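PDB 4YD8: protein PTHB1 from Homo sapiens, which forms part of the BBSome, a complex thought to act as a coat that sorts specific membrane proteins to primary cilia. Local coordinates for residues Lys43-Ser48 with Leu83-Gly88. Numbering follows the deposited sequence.
Sequences KIIVGS and LQVEVG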
# COMPACT_ATOMS: atom_id res chain seq x y z
N LYS A 43 -3.59 -12.16 4.68
CA LYS A 43 -2.81 -12.13 5.91
C LYS A 43 -2.30 -10.71 6.08
O LYS A 43 -2.20 -9.99 5.10
CB LYS A 43 -1.64 -13.11 5.88
CG LYS A 43 -2.07 -14.56 6.05
CD LYS A 43 -2.63 -15.11 4.77
CE LYS A 43 -3.39 -16.41 5.01
NZ LYS A 43 -4.05 -16.82 3.75
N ILE A 44 -2.01 -10.31 7.31
CA ILE A 44 -1.44 -8.99 7.56
C ILE A 44 0.07 -9.13 7.55
O ILE A 44 0.63 -9.94 8.30
CB ILE A 44 -1.88 -8.41 8.91
CG1 ILE A 44 -3.41 -8.37 9.02
CG2 ILE A 44 -1.31 -7.02 9.13
CD1 ILE A 44 -3.86 -8.04 10.42
N ILE A 45 0.73 -8.36 6.68
CA ILE A 45 2.19 -8.34 6.65
C ILE A 45 2.65 -6.96 7.08
O ILE A 45 2.21 -5.96 6.50
CB ILE A 45 2.78 -8.64 5.25
CG1 ILE A 45 2.24 -9.98 4.73
CG2 ILE A 45 4.32 -8.62 5.31
CD1 ILE A 45 1.18 -9.85 3.69
N VAL A 46 3.51 -6.90 8.09
CA VAL A 46 4.04 -5.63 8.55
C VAL A 46 5.55 -5.68 8.70
O VAL A 46 6.08 -6.58 9.36
CB VAL A 46 3.42 -5.18 9.90
CG1 VAL A 46 3.98 -3.81 10.31
CG2 VAL A 46 1.91 -5.10 9.82
N GLY A 47 6.25 -4.72 8.10
CA GLY A 47 7.68 -4.58 8.31
C GLY A 47 7.95 -3.34 9.15
O GLY A 47 7.18 -2.38 9.09
N SER A 48 9.00 -3.36 9.97
CA SER A 48 9.29 -2.19 10.79
C SER A 48 10.66 -1.60 10.47
O SER A 48 11.52 -2.26 9.88
CB SER A 48 9.20 -2.53 12.28
OG SER A 48 10.38 -3.11 12.79
N LEU A 83 11.64 -0.59 4.62
CA LEU A 83 11.06 0.65 4.09
C LEU A 83 9.67 0.43 3.50
O LEU A 83 8.83 1.32 3.53
CB LEU A 83 11.96 1.24 3.02
CG LEU A 83 13.37 1.66 3.47
CD1 LEU A 83 14.07 2.43 2.37
CD2 LEU A 83 13.28 2.48 4.75
N GLN A 84 9.44 -0.75 2.94
CA GLN A 84 8.16 -1.04 2.29
C GLN A 84 7.98 -2.54 2.11
O GLN A 84 8.96 -3.27 1.98
CB GLN A 84 8.10 -0.33 0.93
CG GLN A 84 6.70 -0.24 0.32
CD GLN A 84 6.65 0.61 -0.92
OE1 GLN A 84 7.51 1.48 -1.14
NE2 GLN A 84 5.64 0.37 -1.76
N VAL A 85 6.73 -3.00 2.14
CA VAL A 85 6.41 -4.38 1.80
C VAL A 85 5.30 -4.40 0.74
O VAL A 85 4.38 -3.57 0.79
CB VAL A 85 5.96 -5.21 3.04
CG1 VAL A 85 7.16 -5.53 3.94
CG2 VAL A 85 4.91 -4.46 3.82
N GLU A 86 5.40 -5.32 -0.21
CA GLU A 86 4.38 -5.51 -1.24
C GLU A 86 4.32 -7.00 -1.59
O GLU A 86 5.27 -7.73 -1.35
CB GLU A 86 4.67 -4.72 -2.52
CG GLU A 86 4.73 -3.17 -2.39
CD GLU A 86 3.43 -2.52 -1.92
OE1 GLU A 86 2.33 -3.14 -1.97
OE2 GLU A 86 3.51 -1.33 -1.51
N VAL A 87 3.21 -7.42 -2.17
CA VAL A 87 3.00 -8.82 -2.50
C VAL A 87 2.50 -8.88 -3.92
O VAL A 87 1.58 -8.15 -4.28
CB VAL A 87 1.97 -9.47 -1.54
CG1 VAL A 87 1.58 -10.88 -2.04
CG2 VAL A 87 2.52 -9.51 -0.11
N GLY A 88 3.13 -9.72 -4.74
CA GLY A 88 2.81 -9.76 -6.14
C GLY A 88 3.48 -10.92 -6.85
O GLY A 88 4.14 -11.75 -6.23
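I45 of strand 43-47 meets V87 and V85 of strand 84-88 in a contact without hydrogen bonds, in which apolar side chains meet each other and the backbone of strand 43-47. The strands run roughly antiparallel (152°) with axes 7.0 Å apart; with no backbone bond between them and I45, V85 and V87 directed into the gap, they pack as parts of separate, successive four-stranded sheets. I45 reaches the opposing strand with both branches: CD1 lies 4.0 Å from CG2 of V87, the side chains crossing at about a right angle, while CG2 stands 4.4 Å from CB of V85. Its chi1 of -55° turns CG2 anti to the backbone N and sets CG1 beside that N; CD1, at chi2 103°, is not regularly staggered. V85 divides its methyls: CG2 sits 4.1 Å from the carbonyl O of I45, and CG1 is 4.3 Å from N of G47. G47 and V85 also have the nearest CA atoms, 6.6 Å apart, and G47, which has no side chain, lets CG1 of V85 lie against its backbone. L53 of strand 52-56 touches both I45 and V85, and V87 also packs on C30 and A32 of strand 29-32. On the other face of strand 84-88, Q84 NE2 donates nearly straight to E86 OE2 (2.7 Å), which accepts on its anti lone pair and lies in the plane of the Q84 amide; Q84 OE1 accepts from N of M142 in the following sheet. Such face-to-face packing of consecutive antiparallel sheets is characteristic of neighbouring blades in the seven-bladed beta-propeller of PTHB1.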